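PDB 6GNE: probable starch synthase 4, chloroplastic/amyloplastic from Arabidopsis thaliana, which is a starch synthase-family protein of the two-domain GT-B fold, binding adenosine-5'-diphosphate and a glycan. Local coordinates for residues I331-E336 against G450-L455; D427-T432 against F459-K464. One frame throughout, in Å; residues are numbered along the deposited sequence.

Contact 1 of 2, residues I331-E336 against G450-L455; sequences IYRTLE and GFNYAL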
loop_
_atom_site.group_PDB
_atom_site.type_symbol
_atom_site.label_atom_id
_atom_site.label_comp_id
_atom_site.label_asym_id
_atom_site.label_seq_id
_atom_site.Cartn_x
_atom_site.Cartn_y
_atom_site.Cartn_z
ATOM N N ILE A 331 16.228 -17.665 -2.296
ATOM C CA ILE A 331 16.947 -17.650 -3.538
ATOM C C ILE A 331 17.733 -18.959 -3.671
ATOM O O ILE A 331 17.596 -19.674 -4.673
ATOM C CB ILE A 331 17.892 -16.443 -3.658
ATOM C CG1 ILE A 331 17.093 -15.152 -3.824
ATOM C CG2 ILE A 331 18.829 -16.586 -4.864
ATOM C CD1 ILE A 331 17.895 -13.889 -3.521
ATOM N N TYR A 332 18.525 -19.263 -2.657
ATOM C CA TYR A 332 19.381 -20.447 -2.682
ATOM C C TYR A 332 18.598 -21.741 -2.602
ATOM O O TYR A 332 18.950 -22.713 -3.245
ATOM C CB TYR A 332 20.458 -20.392 -1.571
ATOM C CG TYR A 332 21.404 -19.246 -1.743
ATOM C CD1 TYR A 332 22.485 -19.359 -2.568
ATOM C CD2 TYR A 332 21.170 -18.014 -1.096
ATOM C CE1 TYR A 332 23.361 -18.301 -2.734
ATOM C CE2 TYR A 332 22.038 -16.936 -1.241
ATOM C CZ TYR A 332 23.141 -17.083 -2.065
ATOM O OH TYR A 332 24.044 -16.060 -2.254
ATOM N N ARG A 333 17.531 -21.748 -1.825
ATOM C CA ARG A 333 16.749 -22.959 -1.674
ATOM C C ARG A 333 16.020 -23.327 -2.980
ATOM O O ARG A 333 15.943 -24.506 -3.365
ATOM C CB ARG A 333 15.747 -22.804 -0.526
ATOM C CG ARG A 333 15.058 -24.098 -0.128
ATOM C CD ARG A 333 16.089 -25.152 0.249
ATOM N NE ARG A 333 15.489 -26.231 1.009
ATOM C CZ ARG A 333 16.165 -27.225 1.567
ATOM N NH1 ARG A 333 17.482 -27.304 1.448
ATOM N NH2 ARG A 333 15.524 -28.135 2.275
ATOM N N THR A 334 15.467 -22.307 -3.624
ATOM C CA THR A 334 14.797 -22.452 -4.888
ATOM C C THR A 334 15.738 -23.083 -5.890
ATOM O O THR A 334 15.355 -24.018 -6.604
ATOM C CB THR A 334 14.313 -21.097 -5.412
ATOM O OG1 THR A 334 13.252 -20.609 -4.587
ATOM C CG2 THR A 334 13.817 -21.212 -6.838
ATOM N N LEU A 335 16.943 -22.544 -5.953
ATOM C CA LEU A 335 17.977 -23.084 -6.785
ATOM C C LEU A 335 18.327 -24.551 -6.395
ATOM O O LEU A 335 18.423 -25.422 -7.259
ATOM C CB LEU A 335 19.203 -22.194 -6.669
ATOM C CG LEU A 335 20.418 -22.549 -7.501
ATOM C CD1 LEU A 335 20.058 -22.483 -8.970
ATOM C CD2 LEU A 335 21.550 -21.623 -7.201
ATOM N N GLU A 336 18.490 -24.823 -5.107
ATOM C CA GLU A 336 18.803 -26.164 -4.631
ATOM C C GLU A 336 17.727 -27.189 -5.041
ATOM O O GLU A 336 18.042 -28.318 -5.407
ATOM C CB GLU A 336 18.969 -26.145 -3.103
ATOM C CG GLU A 336 19.404 -27.472 -2.502
ATOM C CD GLU A 336 19.710 -27.378 -1.022
ATOM O OE1 GLU A 336 19.376 -26.357 -0.367
ATOM O OE2 GLU A 336 20.233 -28.367 -0.490
ATOM N N GLY A 450 10.620 -23.431 8.743
ATOM C CA GLY A 450 9.229 -23.206 8.426
ATOM C C GLY A 450 9.031 -22.933 6.950
ATOM O O GLY A 450 8.177 -23.563 6.298
ATOM N N PHE A 451 9.834 -22.006 6.424
ATOM C CA PHE A 451 9.761 -21.642 5.025
ATOM C C PHE A 451 10.027 -22.852 4.119
ATOM O O PHE A 451 9.294 -23.064 3.137
ATOM C CB PHE A 451 10.726 -20.446 4.709
ATOM C CG PHE A 451 10.710 -20.017 3.264
ATOM C CD1 PHE A 451 9.772 -19.122 2.817
ATOM C CD2 PHE A 451 11.591 -20.586 2.333
ATOM C CE1 PHE A 451 9.677 -18.760 1.487
ATOM C CE2 PHE A 451 11.520 -20.232 0.979
ATOM C CZ PHE A 451 10.547 -19.301 0.567
ATOM N N ASN A 452 11.065 -23.633 4.438
ATOM C CA ASN A 452 11.440 -24.846 3.645
ATOM C C ASN A 452 10.300 -25.826 3.427
ATOM O O ASN A 452 10.105 -26.310 2.321
ATOM C CB ASN A 452 12.627 -25.581 4.252
ATOM C CG ASN A 452 13.967 -24.854 4.035
ATOM O OD1 ASN A 452 14.049 -23.817 3.367
ATOM N ND2 ASN A 452 15.019 -25.379 4.626
ATOM N N TYR A 453 9.524 -26.099 4.466
ATOM C CA TYR A 453 8.404 -27.032 4.350
ATOM C C TYR A 453 7.332 -26.524 3.392
ATOM O O TYR A 453 6.832 -27.298 2.580
ATOM C CB TYR A 453 7.821 -27.374 5.727
ATOM C CG TYR A 453 6.822 -28.519 5.711
ATOM C CD1 TYR A 453 7.163 -29.766 5.137
ATOM C CD2 TYR A 453 5.509 -28.357 6.245
ATOM C CE1 TYR A 453 6.255 -30.809 5.111
ATOM C CE2 TYR A 453 4.595 -29.396 6.216
ATOM C CZ TYR A 453 4.974 -30.619 5.658
ATOM O OH TYR A 453 4.087 -31.672 5.629
ATOM N N ALA A 454 7.000 -25.238 3.443
ATOM C CA ALA A 454 6.081 -24.668 2.460
ATOM C C ALA A 454 6.648 -24.710 1.032
ATOM O O ALA A 454 5.933 -25.053 0.093
ATOM C CB ALA A 454 5.696 -23.248 2.828
ATOM N N LEU A 455 7.919 -24.366 0.874
ATOM C CA LEU A 455 8.538 -24.371 -0.441
ATOM C C LEU A 455 8.635 -25.797 -1.018
ATOM O O LEU A 455 8.307 -26.015 -2.189
ATOM C CB LEU A 455 9.905 -23.709 -0.377
ATOM C CG LEU A 455 10.540 -23.385 -1.731
ATOM C CD1 LEU A 455 9.868 -22.190 -2.373
ATOM C CD2 LEU A 455 12.022 -23.073 -1.590
#

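Contact 2 of 2, residues D427-T432 against F459-K464; sequences DIDDDT and FNHYKK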
loop_
_atom_site.group_PDB
_atom_site.type_symbol
_atom_site.label_atom_id
_atom_site.label_comp_id
_atom_site.label_asym_id
_atom_site.label_seq_id
_atom_site.Cartn_x
_atom_site.Cartn_y
_atom_site.Cartn_z
ATOM N N ASP A 427 -3.415 -22.352 2.908
ATOM C CA ASP A 427 -2.685 -23.558 2.514
ATOM C C ASP A 427 -3.595 -24.663 1.961
ATOM O O ASP A 427 -4.559 -25.068 2.624
ATOM C CB ASP A 427 -1.894 -24.086 3.729
ATOM C CG ASP A 427 -0.803 -25.049 3.348
ATOM O OD1 ASP A 427 -1.081 -26.256 3.197
ATOM O OD2 ASP A 427 0.359 -24.597 3.228
ATOM N N ILE A 428 -3.262 -25.151 0.768
ATOM C CA ILE A 428 -4.020 -26.251 0.122
ATOM C C ILE A 428 -3.903 -27.620 0.819
ATOM O O ILE A 428 -4.759 -28.467 0.603
ATOM C CB ILE A 428 -3.708 -26.418 -1.390
ATOM C CG1 ILE A 428 -2.309 -27.014 -1.622
ATOM C CG2 ILE A 428 -3.847 -25.084 -2.103
ATOM C CD1 ILE A 428 -1.900 -27.182 -3.078
ATOM N N ASP A 429 -2.879 -27.822 1.651
ATOM C CA ASP A 429 -2.734 -29.051 2.439
ATOM C C ASP A 429 -3.352 -28.993 3.867
ATOM O O ASP A 429 -3.312 -29.984 4.562
ATOM C CB ASP A 429 -1.264 -29.508 2.479
ATOM C CG ASP A 429 -0.690 -29.860 1.064
ATOM O OD1 ASP A 429 -1.410 -30.378 0.165
ATOM O OD2 ASP A 429 0.532 -29.624 0.839
ATOM N N ASP A 430 -3.942 -27.886 4.300
ATOM C CA ASP A 430 -4.637 -27.825 5.620
ATOM C C ASP A 430 -6.135 -28.197 5.483
ATOM O O ASP A 430 -6.951 -27.415 4.965
ATOM C CB ASP A 430 -4.486 -26.406 6.211
ATOM C CG ASP A 430 -5.052 -26.270 7.640
ATOM O OD1 ASP A 430 -5.682 -27.211 8.168
ATOM O OD2 ASP A 430 -4.871 -25.178 8.224
ATOM N N ASP A 431 -6.489 -29.381 5.956
ATOM C CA ASP A 431 -7.867 -29.898 5.870
ATOM C C ASP A 431 -8.888 -29.006 6.564
ATOM O O ASP A 431 -10.016 -28.920 6.095
ATOM C CB ASP A 431 -7.987 -31.315 6.473
ATOM C CG ASP A 431 -7.127 -32.355 5.744
ATOM O OD1 ASP A 431 -6.386 -31.979 4.797
ATOM O OD2 ASP A 431 -7.178 -33.550 6.116
ATOM N N THR A 432 -8.499 -28.344 7.665
ATOM C CA THR A 432 -9.421 -27.484 8.440
ATOM C C THR A 432 -9.925 -26.278 7.694
ATOM O O THR A 432 -10.957 -25.732 8.077
ATOM C CB THR A 432 -8.826 -26.950 9.780
ATOM O OG1 THR A 432 -7.789 -25.989 9.515
ATOM C CG2 THR A 432 -8.297 -28.092 10.645
ATOM N N PHE A 459 6.881 -27.004 -4.506
ATOM C CA PHE A 459 7.652 -27.642 -5.597
ATOM C C PHE A 459 7.163 -29.038 -5.927
ATOM O O PHE A 459 7.050 -29.378 -7.089
ATOM C CB PHE A 459 9.157 -27.677 -5.309
ATOM C CG PHE A 459 9.874 -26.416 -5.714
ATOM C CD1 PHE A 459 9.424 -25.174 -5.283
ATOM C CD2 PHE A 459 10.988 -26.478 -6.528
ATOM C CE1 PHE A 459 10.070 -24.023 -5.662
ATOM C CE2 PHE A 459 11.656 -25.336 -6.909
ATOM C CZ PHE A 459 11.194 -24.101 -6.471
ATOM N N ASN A 460 6.854 -29.826 -4.902
ATOM C CA ASN A 460 6.213 -31.156 -5.068
ATOM C C ASN A 460 4.896 -31.066 -5.835
ATOM O O ASN A 460 4.722 -31.767 -6.831
ATOM C CB ASN A 460 5.965 -31.854 -3.706
ATOM C CG ASN A 460 7.248 -32.460 -3.094
ATOM O OD1 ASN A 460 8.383 -32.301 -3.608
ATOM N ND2 ASN A 460 7.070 -33.147 -1.966
ATOM N N HIS A 461 3.979 -30.212 -5.373
ATOM C CA HIS A 461 2.679 -30.019 -6.040
ATOM C C HIS A 461 2.857 -29.604 -7.509
ATOM O O HIS A 461 2.213 -30.171 -8.380
ATOM C CB HIS A 461 1.792 -29.017 -5.289
ATOM C CG HIS A 461 1.010 -29.617 -4.159
ATOM N ND1 HIS A 461 -0.303 -30.020 -4.294
ATOM C CD2 HIS A 461 1.353 -29.887 -2.866
ATOM C CE1 HIS A 461 -0.735 -30.504 -3.129
ATOM N NE2 HIS A 461 0.247 -30.432 -2.242
ATOM N N TYR A 462 3.765 -28.662 -7.778
ATOM C CA TYR A 462 4.022 -28.192 -9.134
ATOM C C TYR A 462 4.538 -29.318 -10.031
ATOM O O TYR A 462 4.029 -29.510 -11.116
ATOM C CB TYR A 462 5.004 -26.999 -9.123
ATOM C CG TYR A 462 5.399 -26.505 -10.499
ATOM C CD1 TYR A 462 6.475 -27.068 -11.186
ATOM C CD2 TYR A 462 4.681 -25.480 -11.138
ATOM C CE1 TYR A 462 6.830 -26.618 -12.449
ATOM C CE2 TYR A 462 5.039 -25.020 -12.408
ATOM C CZ TYR A 462 6.106 -25.601 -13.057
ATOM O OH TYR A 462 6.468 -25.184 -14.310
ATOM N N LYS A 463 5.542 -30.054 -9.564
ATOM C CA LYS A 463 6.212 -31.104 -10.345
ATOM C C LYS A 463 5.419 -32.401 -10.518
ATOM O O LYS A 463 5.492 -32.993 -11.573
ATOM C CB LYS A 463 7.549 -31.488 -9.700
ATOM C CG LYS A 463 8.707 -30.512 -9.878
ATOM C CD LYS A 463 10.035 -31.208 -9.591
ATOM C CE LYS A 463 11.220 -30.241 -9.678
ATOM N NZ LYS A 463 11.479 -29.614 -8.352
ATOM N N LYS A 464 4.708 -32.875 -9.492
ATOM C CA LYS A 464 4.200 -34.273 -9.501
ATOM C C LYS A 464 2.926 -34.461 -10.373
ATOM O O LYS A 464 2.734 -35.530 -10.954
ATOM C CB LYS A 464 4.018 -34.851 -8.065
ATOM C CG LYS A 464 2.560 -34.945 -7.532
ATOM C CD LYS A 464 2.405 -35.074 -5.994
ATOM C CE LYS A 464 2.588 -36.503 -5.415
ATOM N NZ LYS A 464 1.360 -37.369 -5.422
HETATM O O HOH W 1 1.523 -31.669 0.015
#

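Contact 1 of 2, residues I331-E336 against G450-L455
The helical segments 331-336 and 450-455 meet through Arg333, Thr334, Asn452 and Leu455; the axes of these short segments approach to 11.2 Å and their N-to-C directions differ by 37°, with a negative crossing angle. That spacing is bridged by side chains rather than by close backbones, and Arg333 does most of the work. Its CG lies anti to the backbone N (chi1 -170°), and the chain then bends at chi2 (57°), which lets the aliphatic part run past the methyl end of Leu455 before the guanidinium lies alongside the amide of Asn452. The CG of Arg333 sits 3.5 Å from CD2 of Leu455 in a van der Waals contact. Further out the two flat groups are nearly parallel, and ND2 of Asn452 lies 3.4 Å above the plane of the guanidinium, displaced toward its rim, with ND2 3.7 Å from NH2 of Arg333. The amide NH2 and the guanidinium N-H groups are all donors, so this is a van der Waals contact and no bond is expected between them. The OD1 of Asn452 accepts from His329, one turn earlier on the helix of Arg333. NH1 of Arg333 forms a salt bridge with OE1 of Glu336 at 2.8 Å, weak as a hydrogen bond.

The setting is the Rossmann-like C-terminal domain of a GT-B protein. Helix 324-336 is the connection of the beta-alpha-beta unit between strands 311-317 and 340-346, and helix 448-464 follows the edge strand 441-443. Beneath the polar layer the contact turns apolar: Leu455 reaches both Ile414 of the sheet and Thr334, whose OG1 is 4.1 Å from the leucine CD2. That hydroxyl is bonded to the carbonyl of Ala330 in its own helix, and Thr334 also rests on Phe341.

Contact 2 of 2, residues D427-T432 against F459-K464
The loop 427-432 faces the C-terminal end of helix 448-464 at a distance, its nearest backbone pair being Ile428 and His461 with CA atoms 9.9 Å apart, and the imidazole of His461 spans much of that interval. Two consecutive loop residues take different parts of the ring. Ile428 approaches from above: with CG1 set between its backbone N and carbonyl carbon (chi1 72°) and the chain extended beyond, CD1 lies over one face of the His461 ring, 3.7 Å from the centroid and 22° off the ring normal, a CH-pi contact. Asp429 comes to the edge instead. Its carboxylate is tilted 35° from the imidazole, and both oxygens reach NE2 of His461 at the ring edge, displaced from the ring plane to the side of Ile428 CD1. NE2 donates to OD1 at 2.9 Å and to OD2 at 3.2 Å in two weak, bent bonds.

A second shell fixes the acid. Arg457, one turn back on the helix, makes salt bridges to Asp429 OD2 and to Asp427 OD2, tying both aspartates to the helix. Its positive charge would be expected to offset part of the pull of the carboxylate toward a charged histidine. Helix 466-477 adds apolar contacts, Leu472 to Ile428 and Trp469 to His461.

The backbone that presents these side chains is a type I beta turn from Asp427 to Asp430, overlaid by an Asx turn in which Asp427 OD1 accepts from the amide N of Asp429 at 2.8 Å.

Contacts 1 and 2 share helix 448-464 and show how one helix can serve several parts of a domain in succession. Residues 450-455 meet helix 324-336, and 459-464, further along, meet the loop before the edge strand. The two contact centres are 14 Å apart, yet they join directly: CG2 of Thr334, from contact 1, packs 3.9 Å from CZ of Phe459 in the helical segment of contact 2. Both lie toward the periphery, their centres about 27 and 29 Å from that of the chain. In sequence, 427-432 and the two segments of helix 448-464 all follow the last residue of the adenosine-5'-diphosphate pocket.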